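Local coordinates for hypothetical protein PH0823 (Pyrococcus horikoshii, PDB 2DUM), which is of unknown function but belongs to the universal stress protein A family, whose fold it shares, at residues Phe5-Phe10 against Glu114-Ser119; Gly34-Leu39 against Lys94-Ile99. All blocks are in the same frame, centred on the assembly; numbering follows the deposited sequence.

Contact 1 of 2, residues Phe5-Phe10 against Glu114-Ser119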
loop_
_atom_site.group_PDB
_atom_site.type_symbol
_atom_site.label_atom_id
_atom_site.label_comp_id
_atom_site.label_asym_id
_atom_site.label_seq_id
_atom_site.Cartn_x
_atom_site.Cartn_y
_atom_site.Cartn_z
ATOM N N PHE A 5 -4.440 6.434 -9.313
ATOM C CA PHE A 5 -5.414 5.444 -9.744
ATOM C C PHE A 5 -5.553 5.494 -11.275
ATOM O O PHE A 5 -6.538 5.009 -11.844
ATOM C CB PHE A 5 -6.768 5.557 -8.940
ATOM C CG PHE A 5 -6.559 5.378 -7.420
ATOM C CD1 PHE A 5 -6.712 4.117 -6.807
ATOM C CD2 PHE A 5 -6.054 6.451 -6.612
ATOM C CE1 PHE A 5 -6.459 3.901 -5.461
ATOM C CE2 PHE A 5 -5.750 6.238 -5.185
ATOM C CZ PHE A 5 -5.969 4.949 -4.644
ATOM N N ARG A 6 -4.540 6.026 -11.948
ATOM C CA ARG A 6 -4.647 6.159 -13.385
ATOM C C ARG A 6 -4.652 4.818 -14.098
ATOM O O ARG A 6 -5.364 4.697 -15.128
ATOM C CB ARG A 6 -3.596 7.066 -13.976
ATOM C CG ARG A 6 -2.357 6.457 -13.949
ATOM C CD ARG A 6 -1.395 7.134 -14.877
ATOM N NE ARG A 6 -0.829 8.414 -14.354
ATOM C CZ ARG A 6 -0.950 9.022 -13.132
ATOM N NH1 ARG A 6 -1.662 8.514 -12.014
ATOM N NH2 ARG A 6 -0.280 10.218 -13.063
ATOM N N LYS A 7 -3.905 3.831 -13.583
ATOM C CA LYS A 7 -3.850 2.549 -14.191
ATOM C C LYS A 7 -3.506 1.472 -13.146
ATOM O O LYS A 7 -2.465 0.861 -13.105
ATOM C CB LYS A 7 -2.860 2.584 -15.327
ATOM C CG LYS A 7 -2.824 1.228 -16.142
ATOM C CD LYS A 7 -1.513 1.115 -16.914
ATOM C CE LYS A 7 -1.556 1.884 -18.231
ATOM N NZ LYS A 7 -1.695 0.790 -19.285
ATOM N N VAL A 8 -4.371 1.236 -12.222
ATOM C CA VAL A 8 -3.907 0.360 -11.194
ATOM C C VAL A 8 -3.919 -1.059 -11.691
ATOM O O VAL A 8 -4.693 -1.372 -12.625
ATOM C CB VAL A 8 -4.794 0.537 -9.967
ATOM C CG1 VAL A 8 -5.083 2.003 -9.808
ATOM C CG2 VAL A 8 -6.096 -0.339 -10.068
ATOM N N LEU A 9 -3.089 -1.918 -11.080
ATOM C CA LEU A 9 -3.089 -3.340 -11.468
ATOM C C LEU A 9 -3.520 -4.032 -10.260
ATOM O O LEU A 9 -3.253 -3.574 -9.127
ATOM C CB LEU A 9 -1.662 -3.805 -11.750
ATOM C CG LEU A 9 -1.067 -5.173 -12.148
ATOM C CD1 LEU A 9 -1.340 -6.155 -11.169
ATOM C CD2 LEU A 9 -1.607 -5.679 -13.457
ATOM N N PHE A 10 -4.114 -5.178 -10.454
ATOM C CA PHE A 10 -4.799 -5.779 -9.377
ATOM C C PHE A 10 -4.881 -7.200 -9.752
ATOM O O PHE A 10 -5.634 -7.549 -10.643
ATOM C CB PHE A 10 -6.229 -5.220 -9.330
ATOM C CG PHE A 10 -7.091 -5.964 -8.416
ATOM C CD1 PHE A 10 -7.766 -7.054 -8.842
ATOM C CD2 PHE A 10 -7.131 -5.649 -7.108
ATOM C CE1 PHE A 10 -8.506 -7.802 -8.024
ATOM C CE2 PHE A 10 -7.893 -6.419 -6.237
ATOM C CZ PHE A 10 -8.589 -7.503 -6.732
ATOM N N GLU A 114 5.692 -3.792 -14.201
ATOM C CA GLU A 114 6.704 -2.901 -14.769
ATOM C C GLU A 114 6.525 -2.616 -16.230
ATOM O O GLU A 114 6.861 -1.512 -16.702
ATOM C CB GLU A 114 8.141 -3.378 -14.525
ATOM C CG GLU A 114 9.136 -2.200 -14.537
ATOM C CD GLU A 114 9.145 -1.432 -13.180
ATOM O OE1 GLU A 114 9.005 -2.095 -12.087
ATOM O OE2 GLU A 114 9.290 -0.158 -13.193
ATOM N N GLU A 115 6.022 -3.633 -16.910
ATOM C CA GLU A 115 5.849 -3.620 -18.341
ATOM C C GLU A 115 4.658 -2.814 -18.857
ATOM O O GLU A 115 4.678 -2.419 -20.024
ATOM C CB GLU A 115 5.596 -5.031 -18.888
ATOM C CG GLU A 115 6.632 -6.116 -18.749
ATOM C CD GLU A 115 5.991 -7.481 -19.032
ATOM O OE1 GLU A 115 6.685 -8.515 -18.907
ATOM O OE2 GLU A 115 4.769 -7.541 -19.369
ATOM N N GLU A 116 3.570 -2.673 -18.100
ATOM C CA GLU A 116 2.542 -1.772 -18.536
ATOM C C GLU A 116 2.604 -0.409 -17.933
ATOM O O GLU A 116 1.582 0.306 -17.948
ATOM C CB GLU A 116 1.180 -2.300 -18.230
ATOM C CG GLU A 116 0.519 -2.696 -19.478
ATOM C CD GLU A 116 1.197 -3.896 -19.915
ATOM O OE1 GLU A 116 1.794 -4.476 -18.961
ATOM O OE2 GLU A 116 1.171 -4.200 -21.145
ATOM N N ASN A 117 3.778 -0.056 -17.425
ATOM C CA ASN A 117 3.966 1.150 -16.726
ATOM C C ASN A 117 2.670 1.570 -16.015
ATOM O O ASN A 117 1.953 2.509 -16.420
ATOM C CB ASN A 117 4.506 2.209 -17.638
ATOM C CG ASN A 117 5.049 3.358 -16.850
ATOM O OD1 ASN A 117 4.968 4.521 -17.264
ATOM N ND2 ASN A 117 5.542 3.059 -15.639
ATOM N N VAL A 118 2.337 0.806 -14.971
ATOM C CA VAL A 118 1.130 1.015 -14.172
ATOM C C VAL A 118 1.424 2.025 -13.069
ATOM O O VAL A 118 2.578 2.170 -12.676
ATOM C CB VAL A 118 0.604 -0.302 -13.544
ATOM C CG1 VAL A 118 0.604 -1.349 -14.500
ATOM C CG2 VAL A 118 1.380 -0.731 -12.284
ATOM N N SER A 119 0.366 2.678 -12.556
ATOM C CA SER A 119 0.491 3.746 -11.559
ATOM C C SER A 119 0.679 3.183 -10.195
ATOM O O SER A 119 1.418 3.772 -9.440
ATOM C CB SER A 119 -0.731 4.662 -11.543
ATOM O OG SER A 119 -1.873 3.858 -11.450
#

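Contact 2 of 2, residues Gly34-Leu39 against Lys94-Ile99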
loop_
_atom_site.group_PDB
_atom_site.type_symbol
_atom_site.label_atom_id
_atom_site.label_comp_id
_atom_site.label_asym_id
_atom_site.label_seq_id
_atom_site.Cartn_x
_atom_site.Cartn_y
_atom_site.Cartn_z
ATOM N N GLY A 34 -8.573 5.151 -13.484
ATOM C CA GLY A 34 -8.495 5.386 -14.945
ATOM C C GLY A 34 -8.775 4.034 -15.571
ATOM O O GLY A 34 -9.909 3.751 -15.947
ATOM N N GLU A 35 -7.771 3.151 -15.612
ATOM C CA GLU A 35 -7.894 1.752 -16.079
ATOM C C GLU A 35 -7.460 0.770 -15.007
ATOM O O GLU A 35 -6.503 0.970 -14.318
ATOM C CB GLU A 35 -6.992 1.625 -17.292
ATOM C CG GLU A 35 -6.810 0.241 -18.066
ATOM C CD GLU A 35 -5.723 0.451 -19.260
ATOM O OE1 GLU A 35 -5.142 -0.532 -19.812
ATOM O OE2 GLU A 35 -5.392 1.645 -19.623
ATOM N N VAL A 36 -8.136 -0.331 -14.874
ATOM C CA VAL A 36 -7.567 -1.425 -14.043
ATOM C C VAL A 36 -7.165 -2.725 -14.855
ATOM O O VAL A 36 -7.931 -3.243 -15.649
ATOM C CB VAL A 36 -8.474 -1.754 -12.816
ATOM C CG1 VAL A 36 -9.806 -1.389 -13.142
ATOM C CG2 VAL A 36 -8.411 -3.250 -12.387
ATOM N N ILE A 37 -5.986 -3.264 -14.676
ATOM C CA ILE A 37 -5.752 -4.482 -15.369
ATOM C C ILE A 37 -5.954 -5.541 -14.313
ATOM O O ILE A 37 -5.276 -5.597 -13.284
ATOM C CB ILE A 37 -4.324 -4.505 -15.826
ATOM C CG1 ILE A 37 -4.058 -3.323 -16.688
ATOM C CG2 ILE A 37 -3.907 -5.809 -16.482
ATOM C CD1 ILE A 37 -2.706 -2.722 -16.323
ATOM N N LEU A 38 -6.867 -6.412 -14.587
ATOM C CA LEU A 38 -7.196 -7.421 -13.672
ATOM C C LEU A 38 -6.351 -8.650 -14.006
ATOM O O LEU A 38 -6.764 -9.442 -14.818
ATOM C CB LEU A 38 -8.615 -7.700 -14.011
ATOM C CG LEU A 38 -9.319 -8.711 -13.201
ATOM C CD1 LEU A 38 -9.493 -7.973 -11.869
ATOM C CD2 LEU A 38 -10.647 -9.025 -13.958
ATOM N N LEU A 39 -5.171 -8.834 -13.398
ATOM C CA LEU A 39 -4.268 -9.970 -13.725
ATOM C C LEU A 39 -4.600 -11.250 -13.025
ATOM O O LEU A 39 -5.206 -11.236 -11.970
ATOM C CB LEU A 39 -2.876 -9.621 -13.324
ATOM C CG LEU A 39 -1.797 -10.535 -13.862
ATOM C CD1 LEU A 39 -2.131 -10.926 -15.235
ATOM C CD2 LEU A 39 -0.485 -9.827 -13.911
ATOM N N LYS A 94 -12.937 4.080 -15.104
ATOM C CA LYS A 94 -13.353 4.279 -16.473
ATOM C C LYS A 94 -13.083 3.039 -17.409
ATOM O O LYS A 94 -13.861 2.894 -18.333
ATOM C CB LYS A 94 -12.731 5.485 -17.104
ATOM C CG LYS A 94 -12.231 6.512 -16.155
ATOM C CD LYS A 94 -12.743 7.896 -16.546
ATOM C CE LYS A 94 -11.835 8.520 -17.581
ATOM N NZ LYS A 94 -10.325 8.111 -17.577
ATOM N N ASN A 95 -12.038 2.179 -17.247
ATOM C CA ASN A 95 -11.777 1.024 -18.192
ATOM C C ASN A 95 -11.169 -0.148 -17.541
ATOM O O ASN A 95 -10.491 -0.045 -16.531
ATOM C CB ASN A 95 -10.847 1.329 -19.331
ATOM C CG ASN A 95 -11.366 2.415 -20.175
ATOM O OD1 ASN A 95 -10.920 3.567 -20.063
ATOM N ND2 ASN A 95 -12.388 2.106 -21.006
ATOM N N VAL A 96 -11.361 -1.293 -18.146
ATOM C CA VAL A 96 -10.888 -2.513 -17.545
ATOM C C VAL A 96 -10.102 -3.276 -18.644
ATOM O O VAL A 96 -10.143 -2.924 -19.856
ATOM C CB VAL A 96 -12.107 -3.314 -17.074
ATOM C CG1 VAL A 96 -12.382 -4.429 -18.014
ATOM C CG2 VAL A 96 -11.923 -3.879 -15.692
ATOM N N ARG A 97 -9.334 -4.275 -18.243
ATOM C CA ARG A 97 -8.914 -5.304 -19.168
ATOM C C ARG A 97 -8.514 -6.517 -18.405
ATOM O O ARG A 97 -8.640 -6.563 -17.195
ATOM C CB ARG A 97 -7.752 -4.884 -20.013
ATOM C CG ARG A 97 -6.703 -4.142 -19.351
ATOM C CD ARG A 97 -5.932 -3.614 -20.523
ATOM N NE ARG A 97 -4.872 -4.520 -20.895
ATOM C CZ ARG A 97 -3.579 -4.173 -20.934
ATOM N NH1 ARG A 97 -2.714 -5.153 -21.238
ATOM N NH2 ARG A 97 -3.131 -2.884 -20.693
ATOM N N THR A 98 -8.012 -7.504 -19.132
ATOM C CA THR A 98 -7.615 -8.771 -18.558
ATOM C C THR A 98 -6.193 -9.082 -19.048
ATOM O O THR A 98 -5.801 -8.641 -20.127
ATOM C CB THR A 98 -8.611 -9.857 -18.930
ATOM O OG1 THR A 98 -8.767 -9.850 -20.357
ATOM C CG2 THR A 98 -9.993 -9.631 -18.222
ATOM N N ILE A 99 -5.405 -9.719 -18.183
ATOM C CA ILE A 99 -4.251 -10.437 -18.610
ATOM C C ILE A 99 -4.172 -11.716 -17.783
ATOM O O ILE A 99 -4.560 -11.755 -16.603
ATOM C CB ILE A 99 -3.003 -9.687 -18.345
ATOM C CG1 ILE A 99 -3.025 -8.266 -18.894
ATOM C CG2 ILE A 99 -1.892 -10.366 -19.005
ATOM C CD1 ILE A 99 -1.736 -7.564 -18.551
#

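Contact 1 of 2, residues Phe5-Phe10 against Glu114-Ser119
Lys7 and Val118 bring the two backbones nearest, with their CA atoms 5.2 Å apart, where the beginning of the first strand meets the loop that carries the chain from helix 105-115 into strand 120-124. Glu116 is the first residue to leave helical geometry, and from there the chain runs to Ser119, beside Lys7. Two bonds join Lys7 and Ser119: Lys7 N donates to Ser119 OG at 2.9 Å (158°), and Ser119 N reaches Lys7 O in a weak bond of 3.4 Å. A chi1 of 51° puts Ser119 OG between its own backbone N and carbonyl carbon, where it meets both Lys7 N and the carbonyl of Met4, fastening the loop after the helix to the N-terminal run. On the flank of this serine, Arg6 lays its CG against Ser119 CB at 3.4 Å. The Lys7 chain leaves anti to its backbone N (chi1 -175°) and passes over the loop, CD lying 3.4 Å from Glu116 O and 4.0 Å from Val118 CG1. Lys7 NZ is 6.0 Å from Glu116 OE2, too far for a salt bridge, and has a weak, long ion pair with Glu35. Deeper in, Leu9 CB packs on Val118 CG1 at 4.3 Å. The polar part of the junction centres on a buried serine hydroxyl with two backbone partners, while the Lys7 side chain contributes mainly its aliphatic length and any electrostatic attraction to Glu116 is probably modest.

Contact 2 of 2, residues Gly34-Leu39 against Lys94-Ile99
Strands 35-43 and 95-103 are neighbours in the parallel sheet of a universal stress protein fold, and 95-103 is outermost on this side within the chain. Residues 35-39 pair in register with 95-99, the axes of these two short segments coming within 4.7 Å and inclined by 19°. Asn95 N opens the pairing on Gly34 O at 2.9 Å; Val36 N then donates to Asn95 O, Val36 O receives Arg97 N at 3.1 Å, and Leu38 N donates to Arg97 O. Glu35, Ile37, Arg97, Leu39 and Ile99 share one face. There Glu35 CG lies anti to the backbone N and the chain runs extended beyond it, carrying OE1 along the face to Arg97 NH2 in a salt bridge of 3.2 Å, almost straight at 175° and within the guanidinium plane, although the carboxylate is turned 43° against that plane. Glu35 OE1 also has a long, weak ion pair with Lys7. Ile37 CG1 lies 3.8 Å from Arg97 CG, Ile37 CG2 meets Ile99 CD1 at 3.5 Å, and Leu39 CD1 rests on Ile99 CB; Val112 of helix 105-115 covers both leucine and isoleucine. The other face carries Val36 beside Val96, CG1 to CG2 4.1 Å, and Leu38 under helix 69-90. On the Glu35 face an ion pair thus gives way to aliphatic packing beneath a helix, and the guanidinium has Ile37 CG1 over one face and the carboxylate at its edge.

Overall arrangement
Contacts 1 and 2 have their centres about 9 Å apart and meet through strands 7-11 and 35-43, which are neighbours in the sheet. Phe5 O lies 2.6 Å from Gly34 N, a probable hydrogen bond between the two contacts. A second probable one runs from Glu35 N to Arg6 O at 2.9 Å, while Phe10 CD1 packs on Leu38 CD1 at 3.6 Å. Strand 95-103 of contact 2 leads directly into helix 105-115, and the loop after that helix supplies one side of contact 1, so the chain crosses from the outer strand over the sheet to the far side of strand 7-11. Contact 1 also approaches the second subunit, where Asn117 bonds Asp158 of that subunit; contact 2 touches no other chain of the assembly.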